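Local coordinates for protein 2,3-dimethylmalate lyase (Aspergillus niger, PDB 3FA4) that functions as a lyase of the phosphoenolpyruvate phosphomutase family, built on a TIM-barrel fold that holds a bound magnesium ion, at residues 101-104 against 105-108; 278-281 against 282-286; 144-147 against 148-152; 221-224 against 225-229. All coordinates share one frame; numbering follows the deposited sequence.

In the fold
Along the chain the contacts run in the order interaction 1, interaction 3, interaction 4 and interaction 2, all local to helices or their ends. Interactions 1 and 3 lie on adjoining helices, 94-107 and 134-151, and touch directly: their centres are about 11 Å apart and Thr101 CG2 comes to 3.5 Å from Ala144 O. Interaction 4 lies across the chain's centre from interaction 1, centre to centre about 31 Å. Interaction 2 has its centre about 26 Å from the centre of the chain. Interactions 1, 2 and 3 meet the second subunit, interactions 2 and 4 the third, so these helices lie at subunit interfaces; Val286 of interaction 2 meets Arg150 of interaction 3 between neighbouring subunits.

Interaction 1. Residues 101-104 against 105-108; sequences TEQY and SRSG
Thr101 to Ser107 form the last turns of helix 94-107, and Ser105, Arg106 and Ser107 return their amides to the carbonyls of Thr101, Glu102 and Gln103. The Arg106 N to Glu102 O bond measures 2.9 Å and is nearly straight at 171°. Past Ser107 the helix closes: Gly108 has a positive phi, and its N makes a weak bond to Tyr104 O as well as one to Ser105 O. Two serines fold back on the same backbone. Ser105 OG lies beside its own N (chi1 -54°), which brings it 2.5 Å from Thr101 O, a short bond; OG and Ser105 N approach that oxygen from opposite faces of its carbonyl plane. Ser105 OG also bonds to Ser153 OG. Ser107 OG sits 2.8 Å from Gln103 O, but Glu72 OE2 of the same chain is a second acceptor within reach, and which receives the proton is not settled. On the side facing the second subunit, the bend at chi3 turns the Arg106 guanidinium back along the helix, with Glu102 O over one face, 3.8 Å above its plane. Its NH2 reaches Gln103 CG at 3.5 Å, the amide and guanidinium planes being 41° apart. Glu102 OE1 is linked to NH1 through a water at the guanidinium edge, whereas NE forms a salt bridge with Glu72 of the second subunit. Tyr104 turns inward, its OH bonded to Asp86 O, about 9 Å from the magnesium ion. The glycine ending is a Schellman motif, closing the helix of the beta-alpha-beta unit between strands 83-86 and 111-114 of the TIM barrel.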
loop_
_atom_site.group_PDB
_atom_site.type_symbol
_atom_site.label_atom_id
_atom_site.label_comp_id
_atom_site.label_asym_id
_atom_site.label_seq_id
_atom_site.Cartn_x
_atom_site.Cartn_y
_atom_site.Cartn_z
ATOM N N THR B 101 -16.292 3.252 -5.186
ATOM C CA THR B 101 -17.556 3.325 -4.403
ATOM C C THR B 101 -17.569 2.181 -3.382
ATOM O O THR B 101 -17.836 2.425 -2.249
ATOM C CB THR B 101 -18.772 3.309 -5.344
ATOM O OG1 THR B 101 -18.688 4.425 -6.260
ATOM C CG2 THR B 101 -20.122 3.383 -4.594
ATOM N N GLU B 102 -17.227 0.960 -3.833
ATOM C CA GLU B 102 -17.208 -0.267 -3.041
ATOM C C GLU B 102 -16.139 -0.246 -1.902
ATOM O O GLU B 102 -16.445 -0.617 -0.743
ATOM C CB GLU B 102 -16.980 -1.488 -3.971
ATOM C CG GLU B 102 -18.094 -1.769 -4.891
ATOM C CD GLU B 102 -17.671 -2.457 -6.194
ATOM O OE1 GLU B 102 -16.468 -2.812 -6.410
ATOM O OE2 GLU B 102 -18.580 -2.654 -7.031
ATOM N N GLN B 103 -14.906 0.117 -2.274
ATOM C CA GLN B 103 -13.793 0.355 -1.378
ATOM C C GLN B 103 -14.007 1.480 -0.348
ATOM O O GLN B 103 -13.746 1.284 0.822
ATOM C CB GLN B 103 -12.544 0.639 -2.198
ATOM C CG GLN B 103 -12.042 -0.566 -2.892
ATOM C CD GLN B 103 -10.722 -0.369 -3.488
ATOM O OE1 GLN B 103 -9.947 0.433 -2.979
ATOM N NE2 GLN B 103 -10.401 -1.128 -4.552
ATOM N N TYR B 104 -14.456 2.655 -0.758
ATOM C CA TYR B 104 -14.927 3.681 0.203
ATOM C C TYR B 104 -16.025 3.178 1.136
ATOM O O TYR B 104 -15.993 3.452 2.322
ATOM C CB TYR B 104 -15.439 4.931 -0.539
ATOM C CG TYR B 104 -14.373 5.994 -0.895
ATOM C CD1 TYR B 104 -13.134 5.632 -1.365
ATOM C CD2 TYR B 104 -14.661 7.383 -0.776
ATOM C CE1 TYR B 104 -12.177 6.615 -1.717
ATOM C CE2 TYR B 104 -13.715 8.362 -1.112
ATOM C CZ TYR B 104 -12.488 7.946 -1.573
ATOM O OH TYR B 104 -11.568 8.868 -1.890
ATOM N N SER B 105 -17.008 2.458 0.617
ATOM C CA SER B 105 -18.059 1.905 1.452
ATOM C C SER B 105 -17.544 0.940 2.505
ATOM O O SER B 105 -17.797 1.164 3.680
ATOM C CB SER B 105 -19.096 1.211 0.584
ATOM O OG SER B 105 -19.517 2.157 -0.374
ATOM N N ARG B 106 -16.855 -0.140 2.082
ATOM C CA ARG B 106 -16.149 -1.079 3.006
ATOM C C ARG B 106 -15.266 -0.414 4.048
ATOM O O ARG B 106 -15.181 -0.889 5.142
ATOM C CB ARG B 106 -15.312 -2.116 2.226
ATOM C CG ARG B 106 -16.165 -3.070 1.450
ATOM C CD ARG B 106 -15.388 -4.333 0.982
ATOM N NE ARG B 106 -14.174 -4.017 0.228
ATOM C CZ ARG B 106 -14.156 -3.962 -1.093
ATOM N NH1 ARG B 106 -15.292 -4.190 -1.769
ATOM N NH2 ARG B 106 -13.016 -3.705 -1.744
ATOM N N SER B 107 -14.563 0.661 3.680
ATOM C CA SER B 107 -13.765 1.510 4.579
ATOM C C SER B 107 -14.516 2.335 5.623
ATOM O O SER B 107 -13.940 2.801 6.562
ATOM C CB SER B 107 -12.997 2.497 3.764
ATOM O OG SER B 107 -12.030 1.851 2.964
ATOM N N GLY B 108 -15.785 2.553 5.428
ATOM C CA GLY B 108 -16.608 3.219 6.421
ATOM C C GLY B 108 -16.766 4.682 6.133
ATOM O O GLY B 108 -17.248 5.435 7.003
HETATM O O HOH W 1 -14.539 -4.025 -4.965
HETATM O O HOH W 2 -12.091 -3.458 -5.017
#

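Interaction 2. Residues 278-281 against 282-286; sequences CGLD and ESMKV
Leu280 and Met284 form an apolar i, i+4 pair at the start of helix 280-289. Leu280 CG meets Met284 SD at 3.8 Å, and CD1 lies 4.0 Å from Met284 CG. The leucine reaches its partner because its CG stands opposite the backbone N (chi1 -169°), while the methionine runs straight to SD and bends only at chi3. Beneath them the backbone is firmly bonded: Ser283 N to Gly279 O is 3.1 Å and almost straight, and Met284 N to Leu280 O is 2.7 Å. The polar, exposed flank is formed by Asp281 and Glu282. Though exposed, Glu282 folds its carboxylate against Gly279: a bend at chi2 (98°) brings OE2 to 3.3 Å from Gly279 CA. Asp281 OD2 and Glu282 OE2 are 4.4 Å apart, a like-charge pair that may raise the cost of keeping both ionised. A water accepts from Asp281 N and appears to donate to Glu282 OE2; a second water bonds to Ser283 OG and is within bonding distance of Cys278 O. Gly279 has two roles, as C-prime residue of the Schellman motif ending helix 271-277 and as N-cap residue of helix 280-289. Leu280 touches Phe275 of that preceding helix and, with Ser283, packs on Leu59 of the third subunit; Ser283 also meets Ile95 of the second subunit, and Val286 meets Arg150 of the second subunit.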
loop_
_atom_site.group_PDB
_atom_site.type_symbol
_atom_site.label_atom_id
_atom_site.label_comp_id
_atom_site.label_asym_id
_atom_site.label_seq_id
_atom_site.Cartn_x
_atom_site.Cartn_y
_atom_site.Cartn_z
ATOM N N CYS B 278 -3.661 11.587 20.365
ATOM C CA CYS B 278 -3.830 10.406 19.563
ATOM C C CYS B 278 -4.406 9.182 20.262
ATOM O O CYS B 278 -4.178 8.062 19.835
ATOM C CB CYS B 278 -2.539 10.034 18.869
ATOM S SG CYS B 278 -2.028 11.319 17.739
ATOM N N GLY B 279 -5.210 9.381 21.293
ATOM C CA GLY B 279 -5.912 8.257 21.904
ATOM C C GLY B 279 -5.082 7.145 22.557
ATOM O O GLY B 279 -5.427 5.968 22.412
ATOM N N LEU B 280 -4.032 7.512 23.299
ATOM C CA LEU B 280 -3.265 6.587 24.174
ATOM C C LEU B 280 -4.141 5.865 25.143
ATOM O O LEU B 280 -4.066 4.659 25.231
ATOM C CB LEU B 280 -2.232 7.332 25.033
ATOM C CG LEU B 280 -1.182 6.517 25.811
ATOM C CD1 LEU B 280 -0.467 5.491 24.939
ATOM C CD2 LEU B 280 -0.117 7.429 26.438
ATOM N N ASP B 281 -4.913 6.630 25.928
ATOM C CA ASP B 281 -5.676 6.095 27.051
ATOM C C ASP B 281 -6.551 4.953 26.548
ATOM O O ASP B 281 -6.473 3.857 27.103
ATOM C CB ASP B 281 -6.534 7.170 27.791
ATOM C CG ASP B 281 -5.694 8.396 28.346
ATOM O OD1 ASP B 281 -4.628 8.228 29.009
ATOM O OD2 ASP B 281 -6.163 9.559 28.109
ATOM N N GLU B 282 -7.338 5.213 25.494
ATOM C CA GLU B 282 -8.138 4.193 24.780
ATOM C C GLU B 282 -7.326 2.961 24.260
ATOM O O GLU B 282 -7.716 1.823 24.531
ATOM C CB GLU B 282 -9.000 4.835 23.676
ATOM C CG GLU B 282 -9.765 6.165 24.116
ATOM C CD GLU B 282 -9.017 7.516 23.691
ATOM O OE1 GLU B 282 -9.407 8.138 22.611
ATOM O OE2 GLU B 282 -8.047 7.919 24.430
ATOM N N SER B 283 -6.204 3.153 23.562
ATOM C CA SER B 283 -5.303 2.030 23.269
ATOM C C SER B 283 -4.918 1.275 24.521
ATOM O O SER B 283 -4.960 0.036 24.539
ATOM C CB SER B 283 -4.016 2.489 22.620
ATOM O OG SER B 283 -4.352 3.027 21.379
ATOM N N MET B 284 -4.519 2.014 25.567
ATOM C CA MET B 284 -4.076 1.370 26.815
ATOM C C MET B 284 -5.161 0.482 27.418
ATOM O O MET B 284 -4.860 -0.619 27.920
ATOM C CB MET B 284 -3.530 2.390 27.815
ATOM C CG MET B 284 -2.092 2.858 27.526
ATOM S SD MET B 284 -1.504 4.099 28.739
ATOM C CE MET B 284 -0.719 3.082 30.054
ATOM N N LYS B 285 -6.425 0.914 27.337
ATOM C CA LYS B 285 -7.516 0.059 27.867
ATOM C C LYS B 285 -7.892 -1.093 26.943
ATOM O O LYS B 285 -8.336 -2.116 27.401
ATOM C CB LYS B 285 -8.707 0.850 28.401
ATOM C CG LYS B 285 -9.728 1.330 27.428
ATOM C CD LYS B 285 -10.373 2.683 27.930
ATOM C CE LYS B 285 -10.960 2.685 29.382
ATOM N NZ LYS B 285 -10.939 4.087 30.058
ATOM N N VAL B 286 -7.668 -0.931 25.642
ATOM C CA VAL B 286 -7.739 -2.051 24.683
ATOM C C VAL B 286 -6.686 -3.127 25.013
ATOM O O VAL B 286 -7.012 -4.294 25.071
ATOM C CB VAL B 286 -7.622 -1.601 23.176
ATOM C CG1 VAL B 286 -7.163 -2.721 22.339
ATOM C CG2 VAL B 286 -8.930 -1.011 22.670
HETATM O O HOH W 3 -3.263 5.217 20.503
HETATM O O HOH W 4 -6.045 9.340 25.355
#

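Interaction 3. Residues 144-147 against 148-152; sequences AVQA and RQRIG
Val145 and Gln149 of helix 134-151 lie side by side and point the same way, with CG1 of the valine 3.7 Å from NE2 of the amide. The main chain beneath them satisfies itself through successive helical bonds: Arg148 N to Ala144 O, Gln149 N to Val145 O, and Arg150 N to Gln146 O at 2.9 Å. The series weakens at Ile151, whose N is 3.5 Å from Ala147 O. Ala147 O has a better donor in a water 2.8 Å away, which in turn makes a weak link to Arg150 NH1. A second water donates to Gln146 OE1 at 2.7 Å and bonds weakly to Arg150 NH2, lying at the guanidinium edge. Gln146 NE2 is taken by Gln289 O of the second subunit, so both ends of that amide are used. The Arg150 guanidinium, swung back by the bend at chi3 (-123°), carries Gln146 O over one face, 3.9 Å above the plane. Arg148 extends NH1 to Ser153 O, further along the chain, and NH2 has a long, weak ion pair with Asp185. Gly152, with positive phi, forms a Schellman motif whose bonds are long and weak. Ala144 and Ala147 pack on helix 94-107. The chemistry implies that helical backbone bonds carry the frame, Gln146 and Arg148 make full hydrogen bonds outside the segments, and Arg150 is held by weak water bridges and packing, with Val286 of the second subunit beside it.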
loop_
_atom_site.group_PDB
_atom_site.type_symbol
_atom_site.label_atom_id
_atom_site.label_comp_id
_atom_site.label_asym_id
_atom_site.label_seq_id
_atom_site.Cartn_x
_atom_site.Cartn_y
_atom_site.Cartn_z
ATOM N N ALA B 144 -21.640 4.979 -9.767
ATOM C CA ALA B 144 -21.537 5.134 -8.297
ATOM C C ALA B 144 -22.838 4.730 -7.591
ATOM O O ALA B 144 -22.867 3.923 -6.672
ATOM C CB ALA B 144 -21.165 6.625 -7.949
ATOM N N VAL B 145 -23.922 5.327 -8.007
ATOM C CA VAL B 145 -25.268 4.962 -7.510
ATOM C C VAL B 145 -25.540 3.479 -7.738
ATOM O O VAL B 145 -26.008 2.790 -6.852
ATOM C CB VAL B 145 -26.334 5.896 -8.153
ATOM C CG1 VAL B 145 -27.755 5.586 -7.693
ATOM C CG2 VAL B 145 -25.930 7.375 -7.917
ATOM N N GLN B 146 -25.216 2.949 -8.899
ATOM C CA GLN B 146 -25.491 1.548 -9.116
ATOM C C GLN B 146 -24.543 0.627 -8.346
ATOM O O GLN B 146 -24.936 -0.470 -7.908
ATOM C CB GLN B 146 -25.460 1.220 -10.596
ATOM C CG GLN B 146 -26.568 1.932 -11.416
ATOM C CD GLN B 146 -26.326 1.766 -12.911
ATOM O OE1 GLN B 146 -25.245 1.335 -13.314
ATOM N NE2 GLN B 146 -27.297 2.116 -13.719
ATOM N N ALA B 147 -23.312 1.073 -8.158
ATOM C CA ALA B 147 -22.317 0.310 -7.411
ATOM C C ALA B 147 -22.706 0.133 -5.975
ATOM O O ALA B 147 -22.612 -0.959 -5.502
ATOM C CB ALA B 147 -20.917 0.973 -7.504
ATOM N N ARG B 148 -23.099 1.207 -5.279
ATOM C CA ARG B 148 -23.457 1.156 -3.865
ATOM C C ARG B 148 -24.753 0.428 -3.721
ATOM O O ARG B 148 -24.965 -0.276 -2.767
ATOM C CB ARG B 148 -23.545 2.561 -3.248
ATOM C CG ARG B 148 -24.871 3.258 -3.500
ATOM C CD ARG B 148 -24.931 4.683 -2.881
ATOM N NE ARG B 148 -26.205 5.335 -3.181
ATOM C CZ ARG B 148 -27.345 5.128 -2.513
ATOM N NH1 ARG B 148 -27.382 4.294 -1.491
ATOM N NH2 ARG B 148 -28.447 5.771 -2.861
ATOM N N GLN B 149 -25.640 0.600 -4.682
ATOM C CA GLN B 149 -26.856 -0.238 -4.808
ATOM C C GLN B 149 -26.606 -1.780 -4.884
ATOM O O GLN B 149 -27.303 -2.584 -4.270
ATOM C CB GLN B 149 -27.693 0.241 -6.019
ATOM C CG GLN B 149 -28.711 1.400 -5.639
ATOM C CD GLN B 149 -29.427 2.143 -6.825
ATOM O OE1 GLN B 149 -29.262 1.837 -8.027
ATOM N NE2 GLN B 149 -30.209 3.134 -6.458
ATOM N N ARG B 150 -25.627 -2.211 -5.654
ATOM C CA ARG B 150 -25.252 -3.609 -5.715
ATOM C C ARG B 150 -24.877 -4.180 -4.368
ATOM O O ARG B 150 -25.228 -5.279 -4.039
ATOM C CB ARG B 150 -24.079 -3.788 -6.648
ATOM C CG ARG B 150 -24.386 -4.267 -8.008
ATOM C CD ARG B 150 -23.174 -4.194 -8.876
ATOM N NE ARG B 150 -23.418 -3.391 -10.048
ATOM C CZ ARG B 150 -22.597 -2.507 -10.562
ATOM N NH1 ARG B 150 -21.420 -2.280 -10.048
ATOM N NH2 ARG B 150 -22.970 -1.872 -11.639
ATOM N N ILE B 151 -24.129 -3.419 -3.596
ATOM C CA ILE B 151 -23.578 -3.914 -2.304
ATOM C C ILE B 151 -24.360 -3.489 -1.064
ATOM O O ILE B 151 -23.939 -3.813 0.051
ATOM C CB ILE B 151 -22.058 -3.642 -2.155
ATOM C CG1 ILE B 151 -21.777 -2.125 -2.214
ATOM C CG2 ILE B 151 -21.294 -4.486 -3.205
ATOM C CD1 ILE B 151 -20.505 -1.594 -1.629
ATOM N N GLY B 152 -25.539 -2.880 -1.270
ATOM C CA GLY B 152 -26.455 -2.514 -0.201
ATOM C C GLY B 152 -25.893 -1.403 0.648
ATOM O O GLY B 152 -26.170 -1.290 1.826
HETATM O O HOH W 5 -22.944 -0.082 -13.435
HETATM O O HOH W 6 -21.037 -2.924 -6.690
#

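Interaction 4. Residues 221-224 against 225-229; sequences PSIS and AAEAK
Ser224 and Glu227 meet at the N-terminus of helix 225-231, and the backbone hydrogen bonds set the frame. Ala228 N reaches Ser224 O at 2.8 Å with an N-H...O angle of 167°, the donor nearly in line with the C=O bond. A second, weak bond caps the helix: Glu227 N points at Ser224 OG over 3.4 Å, straight at 172°. It depends on chi1 of 77°, which sets OG between the serine's own N and carbonyl carbon and so over the first turn. Among water-mediated links, one molecule accepts from Ser224 N and donates to Glu227 OE1, the latter at 2.8 Å, spanning the gap of 4.0 Å between that carboxylate oxygen and the serine N. The Glu227 chain gets there fully extended, with CG opposite its backbone N. Charge pairing occupies the other oxygen, because OE2 forms a salt bridge with Arg195 from helix 195-204; this fixes the carboxylate between two partners. Apolar packing lies on the inner side, where Ile223 CG2 touches Ala228 CB at 3.9 Å. Both residues also lie on Leu212 of strand 211-213, and Ala228 meets Ile236 of strand 235-238 as well. Ser224 packs on Asp260 of the third subunit, and the Ala225 backbone also hydrogen-bonds to that subunit. Overall this is a serine N-cap with a hydrophobic staple, Ile223 on Ala228, and a water-mediated version of the return link of a capping box, at the start of the helix in the beta-alpha-beta crossover between parallel strands 211-213 and 235-238 of the TIM barrel.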
loop_
_atom_site.group_PDB
_atom_site.type_symbol
_atom_site.label_atom_id
_atom_site.label_comp_id
_atom_site.label_asym_id
_atom_site.label_seq_id
_atom_site.Cartn_x
_atom_site.Cartn_y
_atom_site.Cartn_z
ATOM N N PRO B 221 -17.726 34.616 -0.999
ATOM C CA PRO B 221 -17.700 35.494 0.152
ATOM C C PRO B 221 -17.646 34.637 1.439
ATOM O O PRO B 221 -17.806 33.462 1.322
ATOM C CB PRO B 221 -19.022 36.256 0.005
ATOM C CG PRO B 221 -19.904 35.366 -0.794
ATOM C CD PRO B 221 -18.956 34.841 -1.790
ATOM N N SER B 222 -17.363 35.196 2.612
ATOM C CA SER B 222 -17.140 34.394 3.826
ATOM C C SER B 222 -18.453 34.171 4.496
ATOM O O SER B 222 -19.058 35.098 4.980
ATOM C CB SER B 222 -16.136 35.071 4.768
ATOM O OG SER B 222 -14.785 34.908 4.283
ATOM N N ILE B 223 -18.923 32.940 4.497
ATOM C CA ILE B 223 -20.282 32.610 4.906
ATOM C C ILE B 223 -20.087 31.664 6.058
ATOM O O ILE B 223 -19.514 30.630 5.880
ATOM C CB ILE B 223 -21.129 31.956 3.713
ATOM C CG1 ILE B 223 -21.548 32.973 2.642
ATOM C CG2 ILE B 223 -22.417 31.304 4.197
ATOM C CD1 ILE B 223 -21.621 32.338 1.211
ATOM N N SER B 224 -20.541 32.043 7.257
ATOM C CA SER B 224 -20.470 31.161 8.404
ATOM C C SER B 224 -21.456 30.009 8.286
ATOM O O SER B 224 -22.381 30.013 7.449
ATOM C CB SER B 224 -20.721 31.941 9.679
ATOM O OG SER B 224 -22.098 32.204 9.827
ATOM N N ALA B 225 -21.281 29.029 9.166
ATOM C CA ALA B 225 -22.121 27.846 9.215
ATOM C C ALA B 225 -23.560 28.176 9.649
ATOM O O ALA B 225 -24.503 27.529 9.185
ATOM C CB ALA B 225 -21.502 26.811 10.155
ATOM N N ALA B 226 -23.752 29.177 10.519
ATOM C CA ALA B 226 -25.135 29.581 10.868
ATOM C C ALA B 226 -25.838 30.228 9.689
ATOM O O ALA B 226 -26.981 29.937 9.466
ATOM C CB ALA B 226 -25.173 30.492 12.067
ATOM N N GLU B 227 -25.144 31.094 8.952
ATOM C CA GLU B 227 -25.637 31.711 7.714
ATOM C C GLU B 227 -25.858 30.743 6.542
ATOM O O GLU B 227 -26.913 30.785 5.954
ATOM C CB GLU B 227 -24.741 32.857 7.299
ATOM C CG GLU B 227 -25.302 33.733 6.156
ATOM C CD GLU B 227 -24.310 34.801 5.694
ATOM O OE1 GLU B 227 -23.225 34.901 6.278
ATOM O OE2 GLU B 227 -24.606 35.571 4.762
ATOM N N ALA B 228 -24.883 29.889 6.176
ATOM C CA ALA B 228 -25.193 28.773 5.286
ATOM C C ALA B 228 -26.472 27.997 5.688
ATOM O O ALA B 228 -27.304 27.733 4.863
ATOM C CB ALA B 228 -24.014 27.831 5.171
ATOM N N LYS B 229 -26.644 27.651 6.960
ATOM C CA LYS B 229 -27.771 26.854 7.380
ATOM C C LYS B 229 -29.108 27.524 7.077
ATOM O O LYS B 229 -30.047 26.866 6.606
ATOM C CB LYS B 229 -27.697 26.626 8.878
ATOM C CG LYS B 229 -28.808 25.697 9.382
ATOM C CD LYS B 229 -29.009 25.983 10.841
ATOM C CE LYS B 229 -30.217 25.194 11.320
ATOM N NZ LYS B 229 -29.757 23.952 12.035
HETATM O O HOH W 7 -21.111 35.052 8.057
#